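Local coordinates for NADPH-quinone reductase (Pediococcus pentosaceus ATCC 25745, PDB 3HA2), which probably binds FMN and passes electrons from NAD(P)H to quinones, this chain being the flavodoxin-like part of the longer protein, at residues A[20-33]-A[155-167]. Numbering follows the deposited sequence.
Sequences FFKAAIENFSNVTW and RLLVAYQQYATNV
F21 and Y160 meet in a T-shaped (edge-to-face) stack where helix 18-25 packs on helix 150-165, the two crossing at -57° (axes of 20-25 and 155-165) on one face of the parallel sheet of this flavodoxin-like fold. The F21 edge is presented to the Y160 face, with F21 CD1 over the centre of that ring and 3.5 Å from Y160 CD1. With chi1 at 178°, CG opposite the backbone N, the Y160 phenol reaches between helix 18-25 and the sheet; there its OH touches the edge of the W33 indole and hydrogen-bonds to E58 of strand 54-60. Tyrosine suits a place that needs a pi face to receive the F21 edge and a polar end for E58: an alanine here would probably leave the F21 edge without its aromatic partner and E58 without the phenol hydroxyl. The F21 ring is also covered on one face by L157, whose CD2 stands 3.9 Å from the ring centroid, almost on its normal, as a CH-pi contact. Beside the stack, A24, facing the other helix with only a methyl, fits against it, and its CB meets the Y160 ring at the edge. I25 CG2 bridges Y160 and A164. Farther along, T165 CG2 lies over one face of F28 and 3.7 Å from V31 CG2, while T165 OG1 turns back to donate to Q161 O. Beyond CG the Q161 chain is extended, bringing its amide to a backbone carbonyl of segment 20-33: NE2 donates to A24 O at 2.8 Å, in the carbonyl plane and on a lone pair, with an N-H...O angle of 160°.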
ATOM      1  N   PHE A  20      -2.805  22.481  10.856  1.00 30.52           N
ATOM      2  CA  PHE A  20      -1.510  22.960  11.379  1.00 30.02           C
ATOM      3  C   PHE A  20      -0.486  23.015  10.244  1.00 28.83           C
ATOM      4  O   PHE A  20       0.299  23.954  10.145  1.00 27.32           O
ATOM      5  CB  PHE A  20      -0.953  22.026  12.465  1.00 31.08           C
ATOM      6  CG  PHE A  20      -1.633  22.139  13.804  1.00 32.79           C
ATOM      7  CD1 PHE A  20      -1.137  22.997  14.779  1.00 35.29           C
ATOM      8  CD2 PHE A  20      -2.728  21.333  14.114  1.00 34.33           C
ATOM      9  CE1 PHE A  20      -1.744  23.096  16.035  1.00 35.95           C
ATOM     10  CE2 PHE A  20      -3.338  21.413  15.368  1.00 34.13           C
ATOM     11  CZ  PHE A  20      -2.846  22.300  16.330  1.00 35.38           C
ATOM     12  N   PHE A  21      -0.485  21.969   9.420  1.00 27.73           N
ATOM     13  CA  PHE A  21       0.472  21.827   8.324  1.00 27.35           C
ATOM     14  C   PHE A  21       0.150  22.804   7.187  1.00 26.92           C
ATOM     15  O   PHE A  21       1.043  23.437   6.623  1.00 25.82           O
ATOM     16  CB  PHE A  21       0.512  20.367   7.863  1.00 27.76           C
ATOM     17  CG  PHE A  21       1.193  19.456   8.854  1.00 28.31           C
ATOM     18  CD1 PHE A  21       2.530  19.127   8.699  1.00 29.82           C
ATOM     19  CD2 PHE A  21       0.516  18.986   9.978  1.00 31.51           C
ATOM     20  CE1 PHE A  21       3.188  18.319   9.625  1.00 29.99           C
ATOM     21  CE2 PHE A  21       1.160  18.178  10.913  1.00 30.91           C
ATOM     22  CZ  PHE A  21       2.499  17.842  10.730  1.00 31.28           C
ATOM     23  N   LYS A  22      -1.134  22.952   6.884  1.00 26.76           N
ATOM     24  CA  LYS A  22      -1.555  23.888   5.855  1.00 27.23           C
ATOM     25  C   LYS A  22      -1.127  25.284   6.292  1.00 27.04           C
ATOM     26  O   LYS A  22      -0.503  26.021   5.520  1.00 26.85           O
ATOM     27  CB  LYS A  22      -3.075  23.794   5.630  1.00 27.29           C
ATOM     28  CG  LYS A  22      -3.659  24.695   4.535  1.00 28.23           C
ATOM     29  CD  LYS A  22      -5.196  24.654   4.609  1.00 29.12           C
ATOM     30  CE  LYS A  22      -5.896  25.143   3.357  1.00 33.18           C
ATOM     31  NZ  LYS A  22      -5.520  26.530   2.966  1.00 35.27           N
ATOM     32  N   ALA A  23      -1.422  25.640   7.545  1.00 27.13           N
ATOM     33  CA  ALA A  23      -1.080  26.971   8.038  1.00 27.55           C
ATOM     34  C   ALA A  23       0.424  27.228   7.972  1.00 27.59           C
ATOM     35  O   ALA A  23       0.847  28.358   7.754  1.00 27.12           O
ATOM     36  CB  ALA A  23      -1.605  27.192   9.464  1.00 27.87           C
ATOM     37  N   ALA A  24       1.216  26.167   8.137  1.00 27.43           N
ATOM     38  CA  ALA A  24       2.673  26.285   8.207  1.00 27.55           C
ATOM     39  C   ALA A  24       3.323  26.662   6.875  1.00 27.86           C
ATOM     40  O   ALA A  24       4.407  27.251   6.849  1.00 28.32           O
ATOM     41  CB  ALA A  24       3.280  24.997   8.752  1.00 27.18           C
ATOM     42  N   ILE A  25       2.667  26.319   5.771  1.00 28.20           N
ATOM     43  CA  ILE A  25       3.202  26.615   4.445  1.00 28.74           C
ATOM     44  C   ILE A  25       2.358  27.654   3.689  1.00 29.71           C
ATOM     45  O   ILE A  25       2.611  27.936   2.521  1.00 29.39           O
ATOM     46  CB  ILE A  25       3.429  25.312   3.605  1.00 28.69           C
ATOM     47  CG1 ILE A  25       2.160  24.446   3.548  1.00 28.84           C
ATOM     48  CG2 ILE A  25       4.604  24.508   4.194  1.00 29.22           C
ATOM     49  CD1 ILE A  25       1.197  24.806   2.441  1.00 30.20           C
ATOM     50  N   GLU A  26       1.381  28.241   4.379  1.00 30.70           N
ATOM     51  CA  GLU A  26       0.477  29.215   3.758  1.00 32.25           C
ATOM     52  C   GLU A  26       1.171  30.425   3.150  1.00 32.06           C
ATOM     53  O   GLU A  26       0.648  31.036   2.224  1.00 32.62           O
ATOM     54  CB  GLU A  26      -0.616  29.661   4.732  1.00 32.77           C
ATOM     55  CG  GLU A  26      -1.902  28.869   4.550  1.00 35.96           C
ATOM     56  CD  GLU A  26      -2.954  29.172   5.604  1.00 40.33           C
ATOM     57  OE1 GLU A  26      -2.774  30.134   6.392  1.00 39.79           O
ATOM     58  OE2 GLU A  26      -3.965  28.431   5.633  1.00 42.83           O
ATOM     59  N   ASN A  27       2.353  30.757   3.656  1.00 32.04           N
ATOM     60  CA  ASN A  27       3.061  31.947   3.208  1.00 31.91           C
ATOM     61  C   ASN A  27       4.088  31.710   2.109  1.00 31.26           C
ATOM     62  O   ASN A  27       4.666  32.665   1.585  1.00 30.46           O
ATOM     63  CB  ASN A  27       3.714  32.649   4.403  1.00 32.32           C
ATOM     64  CG  ASN A  27       2.712  32.967   5.500  1.00 34.08           C
ATOM     65  OD1 ASN A  27       2.962  32.705   6.678  1.00 36.16           O
ATOM     66  ND2 ASN A  27       1.564  33.516   5.116  1.00 34.92           N
ATOM     67  N   PHE A  28       4.320  30.446   1.756  1.00 30.53           N
ATOM     68  CA  PHE A  28       5.249  30.131   0.674  1.00 30.14           C
ATOM     69  C   PHE A  28       4.493  29.990  -0.649  1.00 29.33           C
ATOM     70  O   PHE A  28       3.804  28.995  -0.865  1.00 29.26           O
ATOM     71  CB  PHE A  28       6.041  28.857   0.995  1.00 30.76           C
ATOM     72  CG  PHE A  28       6.790  28.921   2.301  1.00 32.60           C
ATOM     73  CD1 PHE A  28       7.953  29.677   2.420  1.00 34.44           C
ATOM     74  CD2 PHE A  28       6.330  28.227   3.413  1.00 34.08           C
ATOM     75  CE1 PHE A  28       8.640  29.744   3.629  1.00 34.67           C
ATOM     76  CE2 PHE A  28       7.014  28.287   4.626  1.00 35.65           C
ATOM     77  CZ  PHE A  28       8.168  29.047   4.732  1.00 34.37           C
ATOM     78  N   SER A  29       4.628  30.978  -1.534  1.00 27.77           N
ATOM     79  CA  SER A  29       3.848  30.996  -2.770  1.00 26.61           C
ATOM     80  C   SER A  29       4.265  29.914  -3.780  1.00 25.86           C
ATOM     81  O   SER A  29       3.501  29.585  -4.689  1.00 25.41           O
ATOM     82  CB  SER A  29       3.847  32.391  -3.407  1.00 27.03           C
ATOM     83  OG  SER A  29       5.131  32.720  -3.898  1.00 27.78           O
ATOM     84  N   ASN A  30       5.458  29.352  -3.608  1.00 24.61           N
ATOM     85  CA  ASN A  30       5.926  28.262  -4.476  1.00 24.10           C
ATOM     86  C   ASN A  30       5.471  26.866  -4.017  1.00 23.31           C
ATOM     87  O   ASN A  30       5.729  25.859  -4.704  1.00 22.31           O
ATOM     88  CB  ASN A  30       7.447  28.313  -4.638  1.00 24.45           C
ATOM     89  CG  ASN A  30       8.189  28.149  -3.320  1.00 25.97           C
ATOM     90  OD1 ASN A  30       7.703  28.539  -2.255  1.00 27.39           O
ATOM     91  ND2 ASN A  30       9.381  27.554  -3.389  1.00 28.24           N
ATOM     92  N   VAL A  31       4.804  26.814  -2.860  1.00 22.67           N
ATOM     93  CA  VAL A  31       4.240  25.562  -2.329  1.00 22.27           C
ATOM     94  C   VAL A  31       2.737  25.495  -2.609  1.00 22.51           C
ATOM     95  O   VAL A  31       2.003  26.425  -2.263  1.00 21.89           O
ATOM     96  CB  VAL A  31       4.472  25.423  -0.807  1.00 22.64           C
ATOM     97  CG1 VAL A  31       3.828  24.158  -0.300  1.00 22.62           C
ATOM     98  CG2 VAL A  31       5.955  25.398  -0.483  1.00 21.85           C
ATOM     99  N   THR A  32       2.298  24.404  -3.243  1.00 22.18           N
ATOM    100  CA  THR A  32       0.890  24.185  -3.594  1.00 22.17           C
ATOM    101  C   THR A  32       0.289  23.118  -2.682  1.00 22.67           C
ATOM    102  O   THR A  32       0.724  21.950  -2.695  1.00 22.54           O
ATOM    103  CB  THR A  32       0.728  23.767  -5.098  1.00 22.54           C
ATOM    104  OG1 THR A  32       1.176  24.830  -5.943  1.00 22.15           O
ATOM    105  CG2 THR A  32      -0.745  23.457  -5.464  1.00 22.51           C
ATOM    106  N   TRP A  33      -0.681  23.534  -1.866  1.00 22.29           N
ATOM    107  CA  TRP A  33      -1.400  22.623  -0.986  1.00 22.79           C
ATOM    108  C   TRP A  33      -2.570  22.007  -1.774  1.00 22.79           C
ATOM    109  O   TRP A  33      -3.525  22.699  -2.122  1.00 22.79           O
ATOM    110  CB  TRP A  33      -1.873  23.398   0.255  1.00 23.27           C
ATOM    111  CG  TRP A  33      -2.724  22.632   1.227  1.00 23.27           C
ATOM    112  CD1 TRP A  33      -4.096  22.572   1.248  1.00 24.48           C
ATOM    113  CD2 TRP A  33      -2.269  21.844   2.333  1.00 23.35           C
ATOM    114  NE1 TRP A  33      -4.517  21.778   2.293  1.00 23.90           N
ATOM    115  CE2 TRP A  33      -3.419  21.324   2.977  1.00 24.19           C
ATOM    116  CE3 TRP A  33      -0.999  21.517   2.838  1.00 24.04           C
ATOM    117  CZ2 TRP A  33      -3.340  20.491   4.106  1.00 24.13           C
ATOM    118  CZ3 TRP A  33      -0.918  20.692   3.959  1.00 24.40           C
ATOM    119  CH2 TRP A  33      -2.090  20.186   4.583  1.00 24.91           C
ATOM    120  N   ARG A 155       8.461  22.854  16.651  1.00 28.99           N
ATOM    121  CA  ARG A 155       9.715  22.375  16.033  1.00 29.50           C
ATOM    122  C   ARG A 155       9.471  21.471  14.833  1.00 28.80           C
ATOM    123  O   ARG A 155      10.160  21.547  13.816  1.00 28.22           O
ATOM    124  CB  ARG A 155      10.597  21.626  17.045  1.00 29.65           C
ATOM    125  CG  ARG A 155      11.250  22.521  18.091  1.00 30.96           C
ATOM    126  CD  ARG A 155      12.321  21.762  18.892  1.00 31.96           C
ATOM    127  NE  ARG A 155      11.739  20.739  19.769  1.00 35.26           N
ATOM    128  CZ  ARG A 155      11.332  20.956  21.019  1.00 35.96           C
ATOM    129  NH1 ARG A 155      11.446  22.160  21.569  1.00 36.53           N
ATOM    130  NH2 ARG A 155      10.810  19.961  21.722  1.00 37.27           N
ATOM    131  N   LEU A 156       8.483  20.598  14.966  1.00 28.54           N
ATOM    132  CA  LEU A 156       8.170  19.670  13.895  1.00 28.31           C
ATOM    133  C   LEU A 156       7.640  20.469  12.689  1.00 27.89           C
ATOM    134  O   LEU A 156       7.967  20.168  11.538  1.00 26.98           O
ATOM    135  CB  LEU A 156       7.153  18.642  14.400  1.00 28.98           C
ATOM    136  CG  LEU A 156       6.751  17.502  13.478  1.00 30.18           C
ATOM    137  CD1 LEU A 156       6.297  16.332  14.334  1.00 33.33           C
ATOM    138  CD2 LEU A 156       5.657  17.932  12.499  1.00 32.47           C
ATOM    139  N   LEU A 157       6.861  21.512  12.967  1.00 27.05           N
ATOM    140  CA  LEU A 157       6.312  22.362  11.905  1.00 27.13           C
ATOM    141  C   LEU A 157       7.382  23.141  11.129  1.00 26.91           C
ATOM    142  O   LEU A 157       7.256  23.301   9.925  1.00 27.40           O
ATOM    143  CB  LEU A 157       5.164  23.252  12.413  1.00 26.73           C
ATOM    144  CG  LEU A 157       3.876  22.486  12.783  1.00 25.92           C
ATOM    145  CD1 LEU A 157       2.884  23.374  13.525  1.00 27.82           C
ATOM    146  CD2 LEU A 157       3.218  21.824  11.547  1.00 25.02           C
ATOM    147  N   VAL A 158       8.440  23.582  11.813  1.00 27.20           N
ATOM    148  CA  VAL A 158       9.635  24.153  11.170  1.00 26.88           C
ATOM    149  C   VAL A 158      10.372  23.140  10.278  1.00 27.10           C
ATOM    150  O   VAL A 158      10.813  23.476   9.173  1.00 27.51           O
ATOM    151  CB  VAL A 158      10.626  24.729  12.232  1.00 27.11           C
ATOM    152  CG1 VAL A 158      11.913  25.196  11.578  1.00 28.02           C
ATOM    153  CG2 VAL A 158       9.983  25.879  13.000  1.00 27.11           C
ATOM    154  N   ALA A 159      10.509  21.902  10.754  1.00 27.13           N
ATOM    155  CA  ALA A 159      11.096  20.830   9.946  1.00 26.84           C
ATOM    156  C   ALA A 159      10.245  20.607   8.698  1.00 26.56           C
ATOM    157  O   ALA A 159      10.769  20.398   7.604  1.00 26.05           O
ATOM    158  CB  ALA A 159      11.225  19.530  10.760  1.00 26.79           C
ATOM    159  N   TYR A 160       8.930  20.671   8.877  1.00 25.75           N
ATOM    160  CA  TYR A 160       7.981  20.525   7.767  1.00 25.68           C
ATOM    161  C   TYR A 160       8.136  21.632   6.718  1.00 25.68           C
ATOM    162  O   TYR A 160       8.177  21.363   5.507  1.00 25.39           O
ATOM    163  CB  TYR A 160       6.559  20.495   8.333  1.00 25.74           C
ATOM    164  CG  TYR A 160       5.457  20.401   7.292  1.00 26.04           C
ATOM    165  CD1 TYR A 160       5.257  19.226   6.559  1.00 26.37           C
ATOM    166  CD2 TYR A 160       4.606  21.486   7.057  1.00 27.29           C
ATOM    167  CE1 TYR A 160       4.232  19.139   5.604  1.00 24.53           C
ATOM    168  CE2 TYR A 160       3.582  21.411   6.104  1.00 26.50           C
ATOM    169  CZ  TYR A 160       3.402  20.238   5.386  1.00 24.86           C
ATOM    170  OH  TYR A 160       2.371  20.157   4.471  1.00 24.93           O
ATOM    171  N   GLN A 161       8.270  22.873   7.189  1.00 25.38           N
ATOM    172  CA  GLN A 161       8.533  24.012   6.304  1.00 25.29           C
ATOM    173  C   GLN A 161       9.812  23.824   5.492  1.00 24.94           C
ATOM    174  O   GLN A 161       9.826  24.079   4.292  1.00 24.94           O
ATOM    175  CB  GLN A 161       8.625  25.318   7.100  1.00 24.89           C
ATOM    176  CG  GLN A 161       7.312  25.804   7.653  1.00 25.97           C
ATOM    177  CD  GLN A 161       7.492  27.007   8.567  1.00 27.44           C
ATOM    178  OE1 GLN A 161       8.574  27.214   9.135  1.00 26.17           O
ATOM    179  NE2 GLN A 161       6.433  27.802   8.719  1.00 26.93           N
ATOM    180  N   GLN A 162      10.878  23.381   6.151  1.00 25.36           N
ATOM    181  CA  GLN A 162      12.149  23.087   5.478  1.00 26.08           C
ATOM    182  C   GLN A 162      11.991  21.959   4.465  1.00 26.31           C
ATOM    183  O   GLN A 162      12.511  22.030   3.344  1.00 26.50           O
ATOM    184  CB  GLN A 162      13.212  22.704   6.506  1.00 26.44           C
ATOM    185  CG  GLN A 162      13.599  23.863   7.428  1.00 30.06           C
ATOM    186  CD  GLN A 162      14.110  25.048   6.633  1.00 35.28           C
ATOM    187  OE1 GLN A 162      15.135  24.954   5.946  1.00 38.64           O
ATOM    188  NE2 GLN A 162      13.390  26.166   6.703  1.00 37.67           N
ATOM    189  N   TYR A 163      11.248  20.934   4.874  1.00 25.92           N
ATOM    190  CA  TYR A 163      10.988  19.765   4.032  1.00 26.20           C
ATOM    191  C   TYR A 163      10.323  20.179   2.721  1.00 26.83           C
ATOM    192  O   TYR A 163      10.685  19.695   1.655  1.00 26.82           O
ATOM    193  CB  TYR A 163      10.137  18.747   4.798  1.00 25.16           C
ATOM    194  CG  TYR A 163      10.177  17.339   4.214  1.00 24.48           C
ATOM    195  CD1 TYR A 163      11.346  16.572   4.273  1.00 24.78           C
ATOM    196  CD2 TYR A 163       9.042  16.775   3.604  1.00 24.66           C
ATOM    197  CE1 TYR A 163      11.392  15.267   3.737  1.00 24.38           C
ATOM    198  CE2 TYR A 163       9.081  15.465   3.071  1.00 22.64           C
ATOM    199  CZ  TYR A 163      10.259  14.731   3.146  1.00 23.63           C
ATOM    200  OH  TYR A 163      10.301  13.454   2.612  1.00 22.25           O
ATOM    201  N   ALA A 164       9.378  21.115   2.811  1.00 27.61           N
ATOM    202  CA  ALA A 164       8.648  21.618   1.658  1.00 29.24           C
ATOM    203  C   ALA A 164       9.408  22.641   0.810  1.00 30.52           C
ATOM    204  O   ALA A 164       9.097  22.812  -0.363  1.00 30.80           O
ATOM    205  CB  ALA A 164       7.302  22.206   2.106  1.00 29.14           C
ATOM    206  N   THR A 165      10.388  23.337   1.386  1.00 32.27           N
ATOM    207  CA  THR A 165      10.967  24.503   0.695  1.00 33.95           C
ATOM    208  C   THR A 165      12.488  24.519   0.590  1.00 35.62           C
ATOM    209  O   THR A 165      13.035  25.143  -0.323  1.00 35.61           O
ATOM    210  CB  THR A 165      10.555  25.846   1.357  1.00 34.04           C
ATOM    211  OG1 THR A 165      11.147  25.931   2.661  1.00 34.19           O
ATOM    212  CG2 THR A 165       9.051  25.975   1.483  1.00 34.03           C
ATOM    213  N   ASN A 166      13.174  23.890   1.544  1.00 37.46           N
ATOM    214  CA  ASN A 166      14.634  23.896   1.528  1.00 39.80           C
ATOM    215  C   ASN A 166      15.120  23.259   0.238  1.00 40.90           C
ATOM    216  O   ASN A 166      14.973  22.046   0.020  1.00 40.81           O
ATOM    217  CB  ASN A 166      15.230  23.203   2.755  1.00 40.08           C
ATOM    218  CG  ASN A 166      16.742  23.104   2.690  1.00 41.91           C
ATOM    219  OD1 ASN A 166      17.445  24.114   2.732  1.00 44.50           O
ATOM    220  ND2 ASN A 166      17.252  21.879   2.593  1.00 44.49           N
ATOM    221  N   VAL A 167      15.663  24.106  -0.629  1.00 42.50           N
ATOM    222  CA  VAL A 167      16.091  23.680  -1.957  1.00 44.07           C
ATOM    223  C   VAL A 167      17.195  22.625  -1.847  1.00 44.84           C
ATOM    224  O   VAL A 167      17.162  21.623  -2.560  1.00 45.49           O
ATOM    225  CB  VAL A 167      16.485  24.898  -2.861  1.00 44.16           C
ATOM    226  CG1 VAL A 167      17.555  25.774  -2.193  1.00 44.67           C
ATOM    227  CG2 VAL A 167      16.921  24.447  -4.260  1.00 44.06           C
TER